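Local atomic coordinates of MaoC domain protein dehydratase (Chloroflexus aurantiacus, PDB entry 4E3E), a protein that catalyses the reversible dehydration of beta-methylmalyl-CoA to mesaconyl-CoA in the glyoxylate assimilation cycle of carbon dioxide fixation. Residues P51-E59 with P177-N186; D167-Y178 with A268-S276. All coordinates share one frame; numbering follows the deposited sequence.

Contact 1. Residues P51-E59 with P177-N186; sequences PFAQSLGLE and PYTVSAANYN
Leu56 and Thr179 hold the two segments together through the backbone: Thr179 N donates to Leu56 O over 2.9 Å, nearly straight at 169° about the hydrogen. The chain answers in the reverse sense with a CA-H...O contact, Leu56 CA lying 3.3 Å from Thr179 O. At the preceding carbonyl, Ser55 O, Asn184 ND2 gives a weak, bent bond; Asn184 is poorly ordered, so this end of the contact is less sharply defined. The carbonyls of Ser55 and Leu56 are turned to the partner where helix 50-55 runs out. Gly57, with positive phi, ends it in a Schellman motif, and Ala53 O receives Leu56 N and Leu58 N from opposite faces of its plane. Ser55 OG folds back onto Phe52 O (2.6 Å) within the last turn. Apolar contacts flank the backbone bond. Leu56 lays its CB against CB of Tyr178 at 3.8 Å, while its CD2 branch reaches the ring edge of Tyr185 at CD1 and, farther off, Val180 CG2. Leu58 straddles the start of the other segment: CD1 approaches Tyr178 CD2, and CD2 sits 3.4 Å from Pro177 O. Pro177 also packs on Val98 and Leu58 on Pro62, both probably part of the substrate site. The aromatic pair is an offset edge-to-face stack. With CG swung anti to its backbone N (chi1 -174°), Phe52 sends its ring off the helix so that an edge points at the face of Tyr185, centroids 5.7 Å apart and planes at 65°; the nearest atoms are Phe52 CZ and Tyr185 CE1, at 3.7 Å. Asn186 O lies near the plane of the Phe52 ring, at its edge, and Asn186 OD1 caps helix 187-190 through His189 N.

Contact 2. Residues D167-Y178 with A268-S276; sequences DSVPVTDLTVPY and ALSIAAINS
Strand 270-278, a central strand of the antiparallel sheet in this hot dog-family protein, is flanked along one face by the long loop that leads from strand 138-149 to helix 187-190 and runs back along it in the opposite direction. Two classic beta bulges mark the strand: Ala272 and Ala273 both face Thr345, Asn275 and Ser276 both face Asp343. The first presents two methyl groups to the loop. Val169 meets Ala273 CB with its own CB at 3.6 Å and with CG2, and Leu174 reaches across by one branch alone, CD2, 3.8 Å from Ala273 CB and 4.1 Å from Ala272 CB. Between the backbones a water bridges the gap, accepting from Thr175 N at 2.9 Å and donating to Ala272 O at 2.6 Å. At the other end the hydroxyls of Tyr178 and Ser270 share a hydrogen bond, OH to OG 2.8 Å, with OG in the plane of the tyrosine ring, and Leu269 CB lies 3.6 Å from the same OH. Ser168 lies over the side chain of Asn275. Thr175 and Ser270 lie near Gly96 and Ser65, which probably bind substrate as in related enzymes. Backbone bonds tie strand 270-278 to strands 84-95 and 338-349 on its two flanks, while Tyr178 also packs on Ile307 of strand 307-318 and Asp167 forms a salt bridge with Arg311 of that strand.

From the N terminus the chain first reaches 51-59, at the end of helix 50-55, then builds strands 84-95 to 138-149 before entering the long loop that carries 167-178 and 177-186. Contact 1 closes a span of 117 residues by bringing this loop back to the helix end. Contact 2 closes a second span, of 89 residues, when strand 270-278 arrives alongside the earlier part of the loop. Their segments alternate, so the closures cross, and Pro177 and Tyr178 belong to both. Leu269 CD1 joins them directly, packing on Tyr185 OH, Leu56 CD1 and Phe52 CE1. The loop thereby ties helix 50-55 to a central strand of the sheet.

Contact 1. Residues P51-E59 with P177-N186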
ATOM      1  N   PRO A  51      -3.663  21.683  -6.580  1.00 28.93           N
ATOM      2  CA  PRO A  51      -4.095  23.086  -6.714  1.00 30.53           C
ATOM      3  C   PRO A  51      -3.857  23.944  -5.448  1.00 27.02           C
ATOM      4  O   PRO A  51      -3.514  25.117  -5.564  1.00 30.14           O
ATOM      5  CB  PRO A  51      -5.588  22.970  -7.068  1.00 26.44           C
ATOM      6  CG  PRO A  51      -5.722  21.584  -7.659  1.00 27.80           C
ATOM      7  CD  PRO A  51      -4.789  20.751  -6.811  1.00 24.87           C
ATOM      8  N   PHE A  52      -4.002  23.363  -4.263  1.00 26.82           N
ATOM      9  CA  PHE A  52      -3.713  24.080  -3.029  1.00 26.68           C
ATOM     10  C   PHE A  52      -2.236  24.488  -3.008  1.00 28.43           C
ATOM     11  O   PHE A  52      -1.916  25.654  -2.757  1.00 30.15           O
ATOM     12  CB  PHE A  52      -4.069  23.217  -1.812  1.00 26.56           C
ATOM     13  CG  PHE A  52      -3.930  23.935  -0.488  1.00 35.40           C
ATOM     14  CD1 PHE A  52      -2.703  23.963   0.180  1.00 29.43           C
ATOM     15  CD2 PHE A  52      -5.037  24.570   0.104  1.00 38.06           C
ATOM     16  CE1 PHE A  52      -2.570  24.626   1.398  1.00 32.19           C
ATOM     17  CE2 PHE A  52      -4.912  25.220   1.335  1.00 30.25           C
ATOM     18  CZ  PHE A  52      -3.673  25.256   1.975  1.00 37.01           C
ATOM     19  N   ALA A  53      -1.346  23.541  -3.310  1.00 26.76           N
ATOM     20  CA  ALA A  53       0.092  23.811  -3.343  1.00 27.02           C
ATOM     21  C   ALA A  53       0.441  24.857  -4.401  1.00 30.92           C
ATOM     22  O   ALA A  53       1.254  25.774  -4.147  1.00 28.25           O
ATOM     23  CB  ALA A  53       0.872  22.529  -3.559  1.00 23.58           C
ATOM     24  N   GLN A  54      -0.203  24.767  -5.564  1.00 28.02           N
ATOM     25  CA  GLN A  54       0.038  25.753  -6.629  1.00 30.98           C
ATOM     26  C   GLN A  54      -0.413  27.162  -6.270  1.00 31.87           C
ATOM     27  O   GLN A  54       0.214  28.134  -6.690  1.00 32.64           O
ATOM     28  CB  GLN A  54      -0.592  25.309  -7.946  1.00 30.66           C
ATOM     29  CG  GLN A  54       0.175  24.161  -8.578  1.00 31.07           C
ATOM     30  CD  GLN A  54      -0.575  23.500  -9.710  1.00 31.68           C
ATOM     31  OE1 GLN A  54      -1.786  23.655  -9.849  1.00 37.10           O
ATOM     32  NE2 GLN A  54       0.145  22.735 -10.520  1.00 27.96           N
ATOM     33  N   SER A  55      -1.483  27.280  -5.482  1.00 31.35           N
ATOM     34  CA  SER A  55      -1.951  28.599  -5.047  1.00 36.84           C
ATOM     35  C   SER A  55      -0.932  29.250  -4.100  1.00 37.50           C
ATOM     36  O   SER A  55      -0.989  30.455  -3.849  1.00 38.43           O
ATOM     37  CB  SER A  55      -3.311  28.507  -4.368  1.00 36.35           C
ATOM     38  OG  SER A  55      -3.173  27.929  -3.072  1.00 40.99           O
ATOM     39  N   LEU A  56      -0.009  28.446  -3.578  1.00 34.54           N
ATOM     40  CA  LEU A  56       1.070  28.956  -2.742  1.00 31.29           C
ATOM     41  C   LEU A  56       2.351  29.153  -3.540  1.00 30.90           C
ATOM     42  O   LEU A  56       3.390  29.497  -2.975  1.00 33.72           O
ATOM     43  CB  LEU A  56       1.317  28.028  -1.551  1.00 29.19           C
ATOM     44  CG  LEU A  56       0.080  27.759  -0.689  1.00 36.23           C
ATOM     45  CD1 LEU A  56       0.448  26.887   0.506  1.00 33.66           C
ATOM     46  CD2 LEU A  56      -0.607  29.048  -0.242  1.00 41.91           C
ATOM     47  N   GLY A  57       2.272  28.944  -4.852  1.00 30.90           N
ATOM     48  CA  GLY A  57       3.396  29.230  -5.751  1.00 31.63           C
ATOM     49  C   GLY A  57       4.320  28.038  -5.988  1.00 28.40           C
ATOM     50  O   GLY A  57       5.370  28.194  -6.570  1.00 34.32           O
ATOM     51  N   LEU A  58       3.935  26.849  -5.533  1.00 26.78           N
ATOM     52  CA  LEU A  58       4.706  25.629  -5.791  1.00 26.86           C
ATOM     53  C   LEU A  58       4.321  25.027  -7.139  1.00 30.96           C
ATOM     54  O   LEU A  58       3.252  25.345  -7.684  1.00 32.03           O
ATOM     55  CB  LEU A  58       4.465  24.587  -4.674  1.00 24.10           C
ATOM     56  CG  LEU A  58       5.022  24.971  -3.296  1.00 30.52           C
ATOM     57  CD1 LEU A  58       4.716  23.905  -2.263  1.00 28.59           C
ATOM     58  CD2 LEU A  58       6.527  25.262  -3.332  1.00 33.27           C
ATOM     59  N   GLU A  59       5.163  24.183  -7.700  1.00 30.18           N
ATOM     60  CA  GLU A  59       4.876  23.538  -8.970  1.00 33.51           C
ATOM     61  C   GLU A  59       3.684  22.614  -8.902  1.00 29.78           C
ATOM     62  O   GLU A  59       2.913  22.530  -9.815  1.00 30.64           O
ATOM     63  CB  GLU A  59       6.078  22.763  -9.466  1.00 35.00           C
ATOM     64  CG  GLU A  59       7.349  23.569  -9.615  1.00 49.23           C
ATOM     65  CD  GLU A  59       8.526  22.743 -10.080  1.00 61.43           C
ATOM     66  OE1 GLU A  59       8.315  21.702 -10.711  1.00 60.73           O
ATOM     67  OE2 GLU A  59       9.672  23.139  -9.825  1.00 71.42           O
ATOM     68  N   PRO A 177       9.736  27.982   0.953  1.00 32.13           N
ATOM     69  CA  PRO A 177       9.663  27.776  -0.501  1.00 33.75           C
ATOM     70  C   PRO A 177       8.338  28.153  -1.135  1.00 35.16           C
ATOM     71  O   PRO A 177       8.188  28.032  -2.344  1.00 39.88           O
ATOM     72  CB  PRO A 177       9.855  26.271  -0.637  1.00 32.77           C
ATOM     73  CG  PRO A 177       9.301  25.697   0.649  1.00 29.47           C
ATOM     74  CD  PRO A 177       9.432  26.748   1.707  1.00 28.89           C
ATOM     75  N   TYR A 178       7.378  28.576  -0.327  1.00 35.04           N
ATOM     76  CA  TYR A 178       6.089  28.998  -0.862  1.00 34.13           C
ATOM     77  C   TYR A 178       5.676  30.338  -0.271  1.00 34.16           C
ATOM     78  O   TYR A 178       6.338  30.858   0.630  1.00 38.33           O
ATOM     79  CB  TYR A 178       5.029  27.919  -0.639  1.00 34.04           C
ATOM     80  CG  TYR A 178       4.998  27.344   0.755  1.00 31.60           C
ATOM     81  CD1 TYR A 178       4.309  27.988   1.773  1.00 37.59           C
ATOM     82  CD2 TYR A 178       5.651  26.143   1.056  1.00 33.60           C
ATOM     83  CE1 TYR A 178       4.271  27.458   3.060  1.00 40.14           C
ATOM     84  CE2 TYR A 178       5.620  25.607   2.335  1.00 32.92           C
ATOM     85  CZ  TYR A 178       4.927  26.268   3.336  1.00 36.11           C
ATOM     86  OH  TYR A 178       4.877  25.740   4.617  1.00 37.31           O
ATOM     87  N   THR A 179       4.595  30.903  -0.799  1.00 35.44           N
ATOM     88  CA  THR A 179       4.141  32.228  -0.408  1.00 32.19           C
ATOM     89  C   THR A 179       2.651  32.192  -0.151  1.00 34.09           C
ATOM     90  O   THR A 179       1.910  31.539  -0.881  1.00 35.46           O
ATOM     91  CB  THR A 179       4.396  33.244  -1.532  1.00 36.61           C
ATOM     92  OG1 THR A 179       5.780  33.205  -1.887  1.00 42.26           O
ATOM     93  CG2 THR A 179       4.042  34.652  -1.070  1.00 35.62           C
ATOM     94  N   VAL A 180       2.213  32.920   0.870  1.00 31.79           N
ATOM     95  CA  VAL A 180       0.810  32.945   1.249  1.00 35.20           C
ATOM     96  C   VAL A 180       0.259  34.353   1.096  1.00 41.29           C
ATOM     97  O   VAL A 180       0.908  35.316   1.493  1.00 40.05           O
ATOM     98  CB  VAL A 180       0.626  32.517   2.719  1.00 37.21           C
ATOM     99  CG1 VAL A 180      -0.838  32.584   3.118  1.00 41.41           C
ATOM    100  CG2 VAL A 180       1.149  31.116   2.930  1.00 38.68           C
ATOM    101  N   SER A 181      -0.928  34.483   0.517  1.00 43.15           N
ATOM    102  CA  SER A 181      -1.682  35.724   0.697  1.00 47.98           C
ATOM    103  C   SER A 181      -3.074  35.390   1.181  1.00 49.43           C
ATOM    104  O   SER A 181      -3.650  34.374   0.778  1.00 45.23           O
ATOM    105  CB  SER A 181      -1.718  36.577  -0.574  1.00 53.48           C
ATOM    106  OG  SER A 181      -2.331  35.883  -1.640  1.00 51.71           O
ATOM    107  N   ALA A 182      -3.591  36.233   2.071  1.00 55.70           N
ATOM    108  CA  ALA A 182      -4.960  36.115   2.566  1.00 59.12           C
ATOM    109  C   ALA A 182      -5.947  35.941   1.413  1.00 57.94           C
ATOM    110  O   ALA A 182      -6.853  35.108   1.478  1.00 73.56           O
ATOM    111  CB  ALA A 182      -5.318  37.341   3.390  1.00 70.48           C
ATOM    112  N   ALA A 183      -5.738  36.713   0.350  1.00 62.78           N
ATOM    113  CA  ALA A 183      -6.609  36.707  -0.826  1.00 71.20           C
ATOM    114  C   ALA A 183      -6.648  35.353  -1.535  1.00 65.82           C
ATOM    115  O   ALA A 183      -7.465  35.134  -2.428  1.00 75.74           O
ATOM    116  CB  ALA A 183      -6.178  37.800  -1.796  1.00 74.47           C
ATOM    117  N   ASN A 184      -5.779  34.443  -1.118  1.00 62.64           N
ATOM    118  CA  ASN A 184      -5.542  33.213  -1.849  1.00 61.21           C
ATOM    119  C   ASN A 184      -5.373  32.005  -0.928  1.00 64.51           C
ATOM    120  O   ASN A 184      -4.908  30.946  -1.366  1.00 67.61           O
ATOM    121  CB  ASN A 184      -4.284  33.389  -2.708  1.00 63.71           C
ATOM    122  CG  ASN A 184      -4.358  32.650  -4.029  1.00 75.63           C
ATOM    123  OD1 ASN A 184      -5.422  32.543  -4.642  1.00 94.66           O
ATOM    124  ND2 ASN A 184      -3.214  32.151  -4.485  1.00 83.25           N
ATOM    125  N   TYR A 185      -5.740  32.159   0.344  1.00 51.14           N
ATOM    126  CA  TYR A 185      -5.582  31.064   1.318  1.00 43.26           C
ATOM    127  C   TYR A 185      -6.924  30.604   1.882  1.00 39.97           C
ATOM    128  O   TYR A 185      -7.536  31.301   2.696  1.00 43.14           O
ATOM    129  CB  TYR A 185      -4.635  31.474   2.459  1.00 43.65           C
ATOM    130  CG  TYR A 185      -4.177  30.308   3.300  1.00 37.02           C
ATOM    131  CD1 TYR A 185      -3.122  29.501   2.881  1.00 38.41           C
ATOM    132  CD2 TYR A 185      -4.800  30.001   4.510  1.00 39.67           C
ATOM    133  CE1 TYR A 185      -2.701  28.424   3.638  1.00 32.42           C
ATOM    134  CE2 TYR A 185      -4.382  28.923   5.279  1.00 35.60           C
ATOM    135  CZ  TYR A 185      -3.333  28.139   4.831  1.00 30.17           C
ATOM    136  OH  TYR A 185      -2.894  27.070   5.573  1.00 26.75           O
ATOM    137  N   ASN A 186      -7.379  29.430   1.447  1.00 34.25           N
ATOM    138  CA  ASN A 186      -8.655  28.905   1.895  1.00 37.48           C
ATOM    139  C   ASN A 186      -8.536  28.220   3.256  1.00 33.06           C
ATOM    140  O   ASN A 186      -8.036  27.103   3.360  1.00 32.53           O
ATOM    141  CB  ASN A 186      -9.244  27.961   0.837  1.00 36.64           C
ATOM    142  CG  ASN A 186     -10.667  27.564   1.140  1.00 39.59           C
ATOM    143  OD1 ASN A 186     -11.008  27.215   2.269  1.00 37.58           O
ATOM    144  ND2 ASN A 186     -11.509  27.604   0.128  1.00 46.54           N
TER

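Contact 2. Residues D167-Y178 with A268-S276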
ATOM      1  N   ASP A 167      21.640  23.571  18.953  1.00 29.98           N
ATOM      2  CA  ASP A 167      20.409  23.314  19.700  1.00 30.60           C
ATOM      3  C   ASP A 167      19.191  23.295  18.765  1.00 29.37           C
ATOM      4  O   ASP A 167      18.214  22.591  19.013  1.00 29.88           O
ATOM      5  CB  ASP A 167      20.221  24.372  20.778  1.00 31.96           C
ATOM      6  CG  ASP A 167      18.928  24.206  21.544  1.00 30.31           C
ATOM      7  OD1 ASP A 167      18.845  23.326  22.428  1.00 37.04           O
ATOM      8  OD2 ASP A 167      17.992  24.966  21.264  1.00 33.30           O
ATOM      9  N   SER A 168      19.255  24.080  17.692  1.00 28.24           N
ATOM     10  CA  SER A 168      18.157  24.174  16.738  1.00 27.92           C
ATOM     11  C   SER A 168      18.735  24.666  15.422  1.00 29.72           C
ATOM     12  O   SER A 168      19.842  25.215  15.398  1.00 32.92           O
ATOM     13  CB  SER A 168      17.086  25.168  17.233  1.00 28.70           C
ATOM     14  OG  SER A 168      17.638  26.468  17.455  1.00 32.38           O
ATOM     15  N   VAL A 169      17.996  24.465  14.336  1.00 28.56           N
ATOM     16  CA  VAL A 169      18.316  25.110  13.066  1.00 28.87           C
ATOM     17  C   VAL A 169      17.907  26.580  13.195  1.00 29.48           C
ATOM     18  O   VAL A 169      16.745  26.860  13.479  1.00 29.89           O
ATOM     19  CB  VAL A 169      17.562  24.452  11.888  1.00 28.28           C
ATOM     20  CG1 VAL A 169      17.816  25.217  10.584  1.00 26.19           C
ATOM     21  CG2 VAL A 169      17.955  22.976  11.747  1.00 24.95           C
ATOM     22  N   PRO A 170      18.856  27.527  12.995  1.00 29.84           N
ATOM     23  CA  PRO A 170      18.506  28.952  13.118  1.00 32.56           C
ATOM     24  C   PRO A 170      17.430  29.380  12.117  1.00 30.77           C
ATOM     25  O   PRO A 170      17.421  28.915  10.973  1.00 28.28           O
ATOM     26  CB  PRO A 170      19.819  29.680  12.797  1.00 31.93           C
ATOM     27  CG  PRO A 170      20.889  28.676  13.047  1.00 30.91           C
ATOM     28  CD  PRO A 170      20.294  27.330  12.732  1.00 30.33           C
ATOM     29  N   VAL A 171      16.545  30.269  12.555  1.00 30.47           N
ATOM     30  CA  VAL A 171      15.454  30.755  11.723  1.00 31.82           C
ATOM     31  C   VAL A 171      15.994  31.380  10.418  1.00 32.83           C
ATOM     32  O   VAL A 171      15.332  31.335   9.377  1.00 32.73           O
ATOM     33  CB  VAL A 171      14.529  31.716  12.525  1.00 38.30           C
ATOM     34  CG1 VAL A 171      15.164  33.088  12.727  1.00 38.30           C
ATOM     35  CG2 VAL A 171      13.179  31.856  11.848  1.00 40.97           C
ATOM     36  N   THR A 172      17.216  31.910  10.473  1.00 30.03           N
ATOM     37  CA  THR A 172      17.855  32.498   9.295  1.00 30.63           C
ATOM     38  C   THR A 172      18.320  31.430   8.300  1.00 29.08           C
ATOM     39  O   THR A 172      18.639  31.759   7.163  1.00 32.51           O
ATOM     40  CB  THR A 172      19.043  33.390   9.688  1.00 34.44           C
ATOM     41  OG1 THR A 172      19.874  32.677  10.611  1.00 41.64           O
ATOM     42  CG2 THR A 172      18.546  34.678  10.356  1.00 37.11           C
ATOM     43  N   ASP A 173      18.340  30.161   8.717  1.00 29.18           N
ATOM     44  CA  ASP A 173      18.709  29.042   7.826  1.00 31.01           C
ATOM     45  C   ASP A 173      17.508  28.320   7.194  1.00 30.36           C
ATOM     46  O   ASP A 173      17.692  27.434   6.357  1.00 32.53           O
ATOM     47  CB  ASP A 173      19.558  27.991   8.573  1.00 29.96           C
ATOM     48  CG  ASP A 173      20.973  28.471   8.869  1.00 33.85           C
ATOM     49  OD1 ASP A 173      21.402  29.512   8.340  1.00 35.27           O
ATOM     50  OD2 ASP A 173      21.671  27.792   9.636  1.00 39.48           O
ATOM     51  N   LEU A 174      16.293  28.673   7.603  1.00 29.11           N
ATOM     52  CA  LEU A 174      15.099  27.966   7.126  1.00 30.12           C
ATOM     53  C   LEU A 174      14.766  28.320   5.689  1.00 29.59           C
ATOM     54  O   LEU A 174      14.786  29.479   5.323  1.00 32.20           O
ATOM     55  CB  LEU A 174      13.889  28.287   7.999  1.00 26.97           C
ATOM     56  CG  LEU A 174      13.976  27.961   9.496  1.00 29.40           C
ATOM     57  CD1 LEU A 174      12.669  28.308  10.187  1.00 32.39           C
ATOM     58  CD2 LEU A 174      14.297  26.501   9.721  1.00 24.18           C
ATOM     59  N   THR A 175      14.449  27.310   4.886  1.00 28.79           N
ATOM     60  CA  THR A 175      13.911  27.523   3.540  1.00 32.51           C
ATOM     61  C   THR A 175      12.405  27.752   3.649  1.00 32.26           C
ATOM     62  O   THR A 175      11.714  27.003   4.341  1.00 33.12           O
ATOM     63  CB  THR A 175      14.217  26.321   2.621  1.00 33.85           C
ATOM     64  OG1 THR A 175      15.632  26.219   2.446  1.00 35.82           O
ATOM     65  CG2 THR A 175      13.573  26.478   1.255  1.00 32.98           C
ATOM     66  N   VAL A 176      11.912  28.799   2.988  1.00 31.30           N
ATOM     67  CA  VAL A 176      10.481  29.135   2.982  1.00 34.64           C
ATOM     68  C   VAL A 176      10.049  29.164   1.514  1.00 32.63           C
ATOM     69  O   VAL A 176      10.007  30.231   0.897  1.00 37.08           O
ATOM     70  CB  VAL A 176      10.196  30.496   3.676  1.00 34.00           C
ATOM     71  CG1 VAL A 176       8.699  30.777   3.739  1.00 34.30           C
ATOM     72  CG2 VAL A 176      10.795  30.529   5.075  1.00 33.91           C
ATOM     73  N   PRO A 177       9.736  27.982   0.953  1.00 32.13           N
ATOM     74  CA  PRO A 177       9.663  27.776  -0.501  1.00 33.75           C
ATOM     75  C   PRO A 177       8.338  28.153  -1.135  1.00 35.16           C
ATOM     76  O   PRO A 177       8.188  28.032  -2.344  1.00 39.88           O
ATOM     77  CB  PRO A 177       9.855  26.271  -0.637  1.00 32.77           C
ATOM     78  CG  PRO A 177       9.301  25.697   0.649  1.00 29.47           C
ATOM     79  CD  PRO A 177       9.432  26.748   1.707  1.00 28.89           C
ATOM     80  N   TYR A 178       7.378  28.576  -0.327  1.00 35.04           N
ATOM     81  CA  TYR A 178       6.089  28.998  -0.862  1.00 34.13           C
ATOM     82  C   TYR A 178       5.676  30.338  -0.271  1.00 34.16           C
ATOM     83  O   TYR A 178       6.338  30.858   0.630  1.00 38.33           O
ATOM     84  CB  TYR A 178       5.029  27.919  -0.639  1.00 34.04           C
ATOM     85  CG  TYR A 178       4.998  27.344   0.755  1.00 31.60           C
ATOM     86  CD1 TYR A 178       4.309  27.988   1.773  1.00 37.59           C
ATOM     87  CD2 TYR A 178       5.651  26.143   1.056  1.00 33.60           C
ATOM     88  CE1 TYR A 178       4.271  27.458   3.060  1.00 40.14           C
ATOM     89  CE2 TYR A 178       5.620  25.607   2.335  1.00 32.92           C
ATOM     90  CZ  TYR A 178       4.927  26.268   3.336  1.00 36.11           C
ATOM     91  OH  TYR A 178       4.877  25.740   4.617  1.00 37.31           O
ATOM     92  N   ALA A 268       0.025  24.388  10.329  1.00 25.13           N
ATOM     93  CA  ALA A 268       1.466  24.117  10.319  1.00 25.26           C
ATOM     94  C   ALA A 268       1.773  23.342   9.042  1.00 25.14           C
ATOM     95  O   ALA A 268       1.959  22.118   9.062  1.00 29.36           O
ATOM     96  CB  ALA A 268       1.894  23.335  11.554  1.00 24.79           C
ATOM     97  N   LEU A 269       1.837  24.070   7.935  1.00 23.13           N
ATOM     98  CA  LEU A 269       1.756  23.452   6.613  1.00 27.18           C
ATOM     99  C   LEU A 269       2.879  22.485   6.277  1.00 29.50           C
ATOM    100  O   LEU A 269       2.658  21.501   5.550  1.00 32.96           O
ATOM    101  CB  LEU A 269       1.643  24.517   5.533  1.00 30.54           C
ATOM    102  CG  LEU A 269       0.260  25.169   5.483  1.00 34.65           C
ATOM    103  CD1 LEU A 269       0.218  26.047   4.254  1.00 32.03           C
ATOM    104  CD2 LEU A 269      -0.898  24.144   5.502  1.00 38.23           C
ATOM    105  N   SER A 270       4.074  22.759   6.802  1.00 27.12           N
ATOM    106  CA  SER A 270       5.228  21.905   6.526  1.00 28.50           C
ATOM    107  C   SER A 270       6.250  22.049   7.625  1.00 28.50           C
ATOM    108  O   SER A 270       6.277  23.065   8.337  1.00 29.74           O
ATOM    109  CB  SER A 270       5.866  22.259   5.183  1.00 27.94           C
ATOM    110  OG  SER A 270       6.468  23.545   5.238  1.00 30.43           O
ATOM    111  N   ILE A 271       7.085  21.024   7.754  1.00 28.41           N
ATOM    112  CA  ILE A 271       8.187  21.021   8.691  1.00 30.43           C
ATOM    113  C   ILE A 271       9.418  21.546   7.982  1.00 29.22           C
ATOM    114  O   ILE A 271       9.799  21.030   6.916  1.00 31.63           O
ATOM    115  CB  ILE A 271       8.467  19.607   9.243  1.00 28.61           C
ATOM    116  CG1 ILE A 271       7.271  19.129  10.081  1.00 29.94           C
ATOM    117  CG2 ILE A 271       9.784  19.618  10.019  1.00 23.82           C
ATOM    118  CD1 ILE A 271       7.329  17.656  10.489  1.00 25.76           C
ATOM    119  N   ALA A 272      10.023  22.584   8.556  1.00 27.00           N
ATOM    120  CA  ALA A 272      11.176  23.220   7.933  1.00 28.30           C
ATOM    121  C   ALA A 272      12.498  22.815   8.584  1.00 27.94           C
ATOM    122  O   ALA A 272      13.567  22.970   7.977  1.00 27.43           O
ATOM    123  CB  ALA A 272      11.009  24.728   7.935  1.00 26.52           C
ATOM    124  N   ALA A 273      12.434  22.300   9.811  1.00 25.68           N
ATOM    125  CA  ALA A 273      13.627  21.845  10.503  1.00 26.02           C
ATOM    126  C   ALA A 273      13.291  20.830  11.573  1.00 25.93           C
ATOM    127  O   ALA A 273      12.206  20.872  12.161  1.00 28.51           O
ATOM    128  CB  ALA A 273      14.360  23.021  11.148  1.00 27.38           C
ATOM    129  N   ILE A 274      14.241  19.937  11.830  1.00 26.45           N
ATOM    130  CA  ILE A 274      14.214  19.070  13.009  1.00 27.70           C
ATOM    131  C   ILE A 274      15.354  19.495  13.941  1.00 27.90           C
ATOM    132  O   ILE A 274      16.518  19.487  13.546  1.00 29.59           O
ATOM    133  CB  ILE A 274      14.362  17.588  12.626  1.00 24.98           C
ATOM    134  CG1 ILE A 274      13.151  17.151  11.793  1.00 25.98           C
ATOM    135  CG2 ILE A 274      14.490  16.721  13.877  1.00 25.90           C
ATOM    136  CD1 ILE A 274      13.383  15.906  10.958  1.00 24.66           C
ATOM    137  N   ASN A 275      15.006  19.863  15.172  1.00 26.71           N
ATOM    138  CA  ASN A 275      15.982  20.380  16.147  1.00 27.15           C
ATOM    139  C   ASN A 275      16.529  19.288  17.050  1.00 27.64           C
ATOM    140  O   ASN A 275      17.727  19.254  17.362  1.00 29.08           O
ATOM    141  CB  ASN A 275      15.333  21.481  16.988  1.00 24.55           C
ATOM    142  CG  ASN A 275      14.672  22.541  16.129  1.00 28.05           C
ATOM    143  OD1 ASN A 275      13.481  22.858  16.297  1.00 33.87           O
ATOM    144  ND2 ASN A 275      15.422  23.066  15.180  1.00 20.74           N
ATOM    145  N   SER A 276      15.653  18.393  17.478  1.00 25.90           N
ATOM    146  CA  SER A 276      16.097  17.225  18.233  1.00 29.16           C
ATOM    147  C   SER A 276      14.982  16.206  18.231  1.00 32.84           C
ATOM    148  O   SER A 276      13.838  16.526  17.885  1.00 29.68           O
ATOM    149  CB  SER A 276      16.526  17.593  19.658  1.00 33.57           C
ATOM    150  OG  SER A 276      15.402  17.926  20.438  1.00 39.25           O
TER
HETATM  151  O   HOH W   1      14.396  24.753   6.202  1.00 38.31           O